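PDB 5UUJ: AlkZ from Streptomyces sahachiroi, which belongs to the AlkZ-like family of DNA glycosylases, in the helix-turn-helix clan, and carries winged-helix-like elements. Local coordinates for residues 335-340 with 369-374; 20-25 with 282-287. One frame throughout, in Å; residues are numbered along the deposited sequence.

Contact 1: 335-340 with 369-374; sequences DQELVV and RLPVRI
Leu338 N donates a hydrogen bond to Pro371 O at 2.8 Å, the first rung of a parallel beta pairing that closes a beta-alpha-beta unit: strand 337-342, helix 351-365, then edge strand 372-374. Pro371 suits this entry point, because its own nitrogen has no proton to offer while its carbonyl serves as acceptor. Arg373 lies opposite Val339 and uses both backbone groups toward the same strand, its N reaching Leu338 O at 3.1 Å and its O taking Val340 N at 2.8 Å. Val339 makes its backbone hydrogen bonds with Glu332 of strand 326-334, and Val340 bonds also with Val375. On the face carrying Val339 and Arg373, the arginine side chain bends at chi3 (-69°) and turns back over its neighbour strand. There NE meets Glu337 OE1 at 3.1 Å in a nearly straight salt-bridge bond (163°); the oxygen lies in the guanidinium plane but is itself approached from above the carboxylate plane. The apolar CG2 of Val339 packs against one face of the guanidinium, whose donors point outward along its edge. Leu338, Val340, Val372 and Ile374 put apolar side chains on the other face, and helix 351-365 packs against Val372 and the preceding loop residue Leu370. A water completes the charged pair, donating to Glu337 OE1 at 2.8 Å and accepting from Arg373 NH2 at 2.6 Å.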
loop_
_atom_site.group_PDB
_atom_site.type_symbol
_atom_site.label_atom_id
_atom_site.label_comp_id
_atom_site.label_asym_id
_atom_site.label_seq_id
_atom_site.Cartn_x
_atom_site.Cartn_y
_atom_site.Cartn_z
ATOM N N ASP A 335 13.029 -5.373 -23.894
ATOM C CA ASP A 335 14.085 -4.867 -24.767
ATOM C C ASP A 335 13.991 -3.342 -24.851
ATOM O O ASP A 335 14.147 -2.751 -25.920
ATOM C CB ASP A 335 13.974 -5.506 -26.156
ATOM C CG ASP A 335 15.259 -5.397 -26.963
ATOM O OD1 ASP A 335 16.311 -5.030 -26.396
ATOM O OD2 ASP A 335 15.216 -5.705 -28.174
ATOM N N GLN A 336 13.721 -2.723 -23.706
ATOM C CA GLN A 336 13.560 -1.275 -23.605
ATOM C C GLN A 336 12.506 -0.749 -24.578
ATOM O O GLN A 336 12.634 0.345 -25.131
ATOM C CB GLN A 336 14.900 -0.576 -23.839
ATOM C CG GLN A 336 15.940 -0.891 -22.775
ATOM C CD GLN A 336 15.472 -0.524 -21.373
ATOM O OE1 GLN A 336 15.613 -1.309 -20.435
ATOM N NE2 GLN A 336 14.911 0.672 -21.228
ATOM N N GLU A 337 11.469 -1.552 -24.782
ATOM C CA GLU A 337 10.284 -1.128 -25.508
ATOM C C GLU A 337 9.076 -1.349 -24.607
ATOM O O GLU A 337 9.026 -2.329 -23.864
ATOM C CB GLU A 337 10.127 -1.903 -26.818
ATOM C CG GLU A 337 11.276 -1.719 -27.795
ATOM C CD GLU A 337 10.991 -2.349 -29.147
ATOM O OE1 GLU A 337 10.685 -3.559 -29.192
ATOM O OE2 GLU A 337 11.065 -1.632 -30.167
ATOM N N LEU A 338 8.114 -0.435 -24.657
ATOM C CA LEU A 338 6.898 -0.584 -23.868
ATOM C C LEU A 338 5.890 -1.396 -24.670
ATOM O O LEU A 338 5.288 -0.899 -25.620
ATOM C CB LEU A 338 6.323 0.783 -23.478
ATOM C CG LEU A 338 5.434 0.780 -22.226
ATOM C CD1 LEU A 338 5.413 2.154 -21.577
ATOM C CD2 LEU A 338 4.017 0.324 -22.548
ATOM N N VAL A 339 5.734 -2.661 -24.286
ATOM C CA VAL A 339 4.835 -3.577 -24.969
ATOM C C VAL A 339 3.477 -3.588 -24.282
ATOM O O VAL A 339 3.361 -4.014 -23.134
ATOM C CB VAL A 339 5.409 -5.008 -25.002
ATOM C CG1 VAL A 339 4.482 -5.942 -25.767
ATOM C CG2 VAL A 339 6.791 -5.008 -25.631
ATOM N N VAL A 340 2.457 -3.120 -24.995
ATOM C CA VAL A 340 1.095 -3.076 -24.475
ATOM C C VAL A 340 0.289 -4.261 -24.994
ATOM O O VAL A 340 0.259 -4.519 -26.196
ATOM C CB VAL A 340 0.382 -1.764 -24.867
ATOM C CG1 VAL A 340 -1.053 -1.758 -24.354
ATOM C CG2 VAL A 340 1.141 -0.565 -24.327
ATOM N N ARG A 369 13.905 7.107 -24.112
ATOM C CA ARG A 369 12.795 6.748 -24.987
ATOM C C ARG A 369 12.314 5.327 -24.747
ATOM O O ARG A 369 13.099 4.435 -24.424
ATOM C CB ARG A 369 13.204 6.902 -26.456
ATOM C CG ARG A 369 12.155 7.583 -27.325
ATOM C CD ARG A 369 12.265 7.170 -28.791
ATOM N NE ARG A 369 13.646 7.123 -29.267
ATOM C CZ ARG A 369 14.347 8.181 -29.669
ATOM N NH1 ARG A 369 13.807 9.394 -29.647
ATOM N NH2 ARG A 369 15.597 8.026 -30.091
ATOM N N LEU A 370 11.010 5.133 -24.913
ATOM C CA LEU A 370 10.413 3.807 -24.893
ATOM C C LEU A 370 9.491 3.648 -26.097
ATOM O O LEU A 370 8.323 4.031 -26.036
ATOM C CB LEU A 370 9.635 3.572 -23.594
ATOM C CG LEU A 370 10.430 3.315 -22.309
ATOM C CD1 LEU A 370 9.476 3.162 -21.134
ATOM C CD2 LEU A 370 11.325 2.084 -22.422
ATOM N N PRO A 371 10.016 3.099 -27.205
ATOM C CA PRO A 371 9.151 2.800 -28.350
ATOM C C PRO A 371 7.984 1.909 -27.941
ATOM O O PRO A 371 8.145 1.058 -27.066
ATOM C CB PRO A 371 10.089 2.079 -29.325
ATOM C CG PRO A 371 11.454 2.551 -28.960
ATOM C CD PRO A 371 11.428 2.773 -27.477
ATOM N N VAL A 372 6.827 2.120 -28.561
ATOM C CA VAL A 372 5.613 1.391 -28.212
ATOM C C VAL A 372 5.305 0.289 -29.221
ATOM O O VAL A 372 5.444 0.477 -30.431
ATOM C CB VAL A 372 4.394 2.339 -28.129
ATOM C CG1 VAL A 372 3.106 1.555 -27.859
ATOM C CG2 VAL A 372 4.608 3.384 -27.054
ATOM N N ARG A 373 4.888 -0.860 -28.701
ATOM C CA ARG A 373 4.314 -1.925 -29.512
ATOM C C ARG A 373 3.013 -2.372 -28.862
ATOM O O ARG A 373 2.992 -2.716 -27.681
ATOM C CB ARG A 373 5.279 -3.109 -29.654
ATOM C CG ARG A 373 6.521 -2.797 -30.479
ATOM C CD ARG A 373 7.248 -4.054 -30.935
ATOM N NE ARG A 373 7.881 -4.777 -29.829
ATOM C CZ ARG A 373 7.435 -5.917 -29.300
ATOM N NH1 ARG A 373 6.335 -6.503 -29.760
ATOM N NH2 ARG A 373 8.102 -6.481 -28.301
ATOM N N ILE A 374 1.927 -2.340 -29.632
ATOM C CA ILE A 374 0.627 -2.794 -29.153
ATOM C C ILE A 374 0.318 -4.156 -29.770
ATOM O O ILE A 374 0.171 -4.282 -30.985
ATOM C CB ILE A 374 -0.483 -1.779 -29.486
ATOM C CG1 ILE A 374 -0.157 -0.431 -28.832
ATOM C CG2 ILE A 374 -1.839 -2.292 -29.000
ATOM C CD1 ILE A 374 -1.096 0.704 -29.209
HETATM O O HOH W 1 10.330 -5.516 -27.286
#

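Contact 2: 20-25 with 282-287; sequences QFLEPR and RLLGGF
With CG anti to the backbone N (chi1 -166°) and a bend at chi2 (72°), Arg282 reaches from strand 281-284 to Leu22 and Glu23, while Glu23, bent at its own chi2, turns its carboxylate back to meet it. The result is a salt-bridge network of Glu23, Arg25 and Arg282, set in the loop that follows the Schellman motif ending helix 9-19. One oxygen, Glu23 OE2, serves both arginines. Arg25 NE approaches it at 3.0 Å, on the syn side but well out of the carboxylate plane, with the oxygen in the guanidinium plane; the salt bridge from Arg282 NH1 is less certain, since that nitrogen sits too close to a neighbour in the model. The two guanidinium groups come from opposite directions and overlap, their planes 32° apart, and Arg25 NH2 lies over the centre of the Arg282 group. Glu23 and Glu357 of helix 351-365 probably offset this pairing of like charges, Glu357 forming a salt bridge with Arg25 NH2. Arginine fits here because its flat head offers faces for stacking as well as donors. Leucine suits the other side: Leu22 CD2 covers the opposite face of Arg282, 3.8 Å from CZ. Tyr290 touches both Leu22 and Leu284, and the two leucines cross at about a right angle, their CD2 methyls 3.6 Å apart.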
loop_
_atom_site.group_PDB
_atom_site.type_symbol
_atom_site.label_atom_id
_atom_site.label_comp_id
_atom_site.label_asym_id
_atom_site.label_seq_id
_atom_site.Cartn_x
_atom_site.Cartn_y
_atom_site.Cartn_z
ATOM N N GLN A 20 -5.323 10.948 -6.164
ATOM C CA GLN A 20 -4.115 10.121 -6.185
ATOM C C GLN A 20 -2.992 10.720 -7.035
ATOM O O GLN A 20 -2.023 10.030 -7.361
ATOM C CB GLN A 20 -4.447 8.718 -6.699
ATOM C CG GLN A 20 -5.337 7.911 -5.770
ATOM C CD GLN A 20 -5.668 6.542 -6.331
ATOM O OE1 GLN A 20 -4.843 5.916 -7.000
ATOM N NE2 GLN A 20 -6.883 6.074 -6.074
ATOM N N PHE A 21 -3.133 11.996 -7.387
ATOM C CA PHE A 21 -2.127 12.732 -8.153
ATOM C C PHE A 21 -1.869 12.139 -9.538
ATOM O O PHE A 21 -0.773 12.282 -10.083
ATOM C CB PHE A 21 -0.803 12.798 -7.381
ATOM C CG PHE A 21 -0.927 13.382 -6.004
ATOM C CD1 PHE A 21 -1.401 14.671 -5.825
ATOM C CD2 PHE A 21 -0.553 12.650 -4.889
ATOM C CE1 PHE A 21 -1.509 15.216 -4.557
ATOM C CE2 PHE A 21 -0.658 13.191 -3.619
ATOM C CZ PHE A 21 -1.137 14.475 -3.452
ATOM N N LEU A 22 -2.875 11.486 -10.112
ATOM C CA LEU A 22 -2.745 10.912 -11.449
ATOM C C LEU A 22 -3.203 11.884 -12.538
ATOM O O LEU A 22 -2.517 12.047 -13.546
ATOM C CB LEU A 22 -3.530 9.601 -11.543
ATOM C CG LEU A 22 -2.899 8.419 -10.797
ATOM C CD1 LEU A 22 -3.837 7.222 -10.776
ATOM C CD2 LEU A 22 -1.566 8.023 -11.417
ATOM N N GLU A 23 -4.356 12.520 -12.338
ATOM C CA GLU A 23 -4.873 13.520 -13.277
ATOM C C GLU A 23 -5.717 14.548 -12.523
ATOM O O GLU A 23 -6.699 14.175 -11.884
ATOM C CB GLU A 23 -5.731 12.874 -14.372
ATOM C CG GLU A 23 -5.023 11.847 -15.249
ATOM C CD GLU A 23 -3.947 12.454 -16.135
ATOM O OE1 GLU A 23 -4.063 13.649 -16.493
ATOM O OE2 GLU A 23 -2.984 11.729 -16.473
ATOM N N PRO A 24 -5.362 15.845 -12.604
ATOM C CA PRO A 24 -4.266 16.454 -13.367
ATOM C C PRO A 24 -2.901 16.171 -12.753
ATOM O O PRO A 24 -2.817 15.530 -11.706
ATOM C CB PRO A 24 -4.591 17.948 -13.312
ATOM C CG PRO A 24 -5.334 18.115 -12.041
ATOM C CD PRO A 24 -6.143 16.863 -11.876
ATOM N N ARG A 25 -1.851 16.654 -13.404
ATOM C CA ARG A 25 -0.487 16.371 -12.979
ATOM C C ARG A 25 0.108 17.506 -12.152
ATOM O O ARG A 25 0.067 18.671 -12.549
ATOM C CB ARG A 25 0.393 16.090 -14.200
ATOM C CG ARG A 25 0.299 14.657 -14.703
ATOM C CD ARG A 25 -0.175 14.583 -16.135
ATOM N NE ARG A 25 -0.397 13.200 -16.556
ATOM C CZ ARG A 25 0.543 12.400 -17.052
ATOM N NH1 ARG A 25 1.790 12.831 -17.204
ATOM N NH2 ARG A 25 0.231 11.161 -17.402
ATOM N N ARG A 282 -4.036 6.048 -18.957
ATOM C CA ARG A 282 -3.003 6.127 -17.937
ATOM C C ARG A 282 -2.265 4.790 -17.872
ATOM O O ARG A 282 -2.890 3.729 -17.864
ATOM C CB ARG A 282 -3.617 6.491 -16.583
ATOM C CG ARG A 282 -2.621 6.932 -15.530
ATOM C CD ARG A 282 -2.048 8.317 -15.801
ATOM N NE ARG A 282 -0.691 8.419 -15.264
ATOM C CZ ARG A 282 -0.193 9.468 -14.613
ATOM N NH1 ARG A 282 -0.920 10.556 -14.396
ATOM N NH2 ARG A 282 1.056 9.424 -14.174
ATOM N N LEU A 283 -0.936 4.848 -17.862
ATOM C CA LEU A 283 -0.109 3.655 -17.718
ATOM C C LEU A 283 0.482 3.606 -16.318
ATOM O O LEU A 283 1.342 4.413 -15.969
ATOM C CB LEU A 283 1.013 3.626 -18.761
ATOM C CG LEU A 283 0.610 3.461 -20.229
ATOM C CD1 LEU A 283 1.848 3.378 -21.107
ATOM C CD2 LEU A 283 -0.263 2.238 -20.431
ATOM N N LEU A 284 0.010 2.652 -15.525
ATOM C CA LEU A 284 0.450 2.504 -14.147
ATOM C C LEU A 284 1.400 1.323 -14.012
ATOM O O LEU A 284 1.237 0.307 -14.687
ATOM C CB LEU A 284 -0.755 2.320 -13.222
ATOM C CG LEU A 284 -1.858 3.374 -13.351
ATOM C CD1 LEU A 284 -3.034 3.028 -12.451
ATOM C CD2 LEU A 284 -1.331 4.762 -13.031
ATOM N N GLY A 285 2.394 1.462 -13.140
ATOM C CA GLY A 285 3.328 0.384 -12.873
ATOM C C GLY A 285 2.653 -0.770 -12.157
ATOM O O GLY A 285 1.460 -0.715 -11.862
ATOM N N GLY A 286 3.414 -1.823 -11.881
ATOM C CA GLY A 286 2.880 -2.971 -11.177
ATOM C C GLY A 286 2.510 -2.627 -9.748
ATOM O O GLY A 286 2.989 -1.635 -9.205
ATOM N N PHE A 287 1.651 -3.444 -9.146
ATOM C CA PHE A 287 1.281 -3.291 -7.741
ATOM C C PHE A 287 0.841 -1.866 -7.410
ATOM O O PHE A 287 1.146 -1.359 -6.333
ATOM C CB PHE A 287 2.457 -3.674 -6.829
ATOM C CG PHE A 287 2.895 -5.105 -6.956
ATOM C CD1 PHE A 287 2.293 -6.096 -6.197
ATOM C CD2 PHE A 287 3.923 -5.458 -7.818
ATOM C CE1 PHE A 287 2.699 -7.414 -6.303
ATOM C CE2 PHE A 287 4.331 -6.776 -7.927
ATOM C CZ PHE A 287 3.719 -7.755 -7.166
#

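Contacts 1 and 2 involve opposite margins of one mixed sheet: contact 1 adds strand 372-374 at one edge, while contact 2 fastens an N-terminal loop to strand 281-284 at the other. Their centres lie about 18 Å apart. The first is partly buried, its centre about 27 Å from the centre of the chain, and depends on backbone bonds with a hydrated ion pair on top; the second is buried, its centre about 14 Å from that of the chain, and rests mainly on side chains. Helix 351-365 serves both, by apolar packing in contact 1 and by a charged group in contact 2. The contacts also touch directly, Leu338 CD1 lying 3.8 Å from Leu283 CD1.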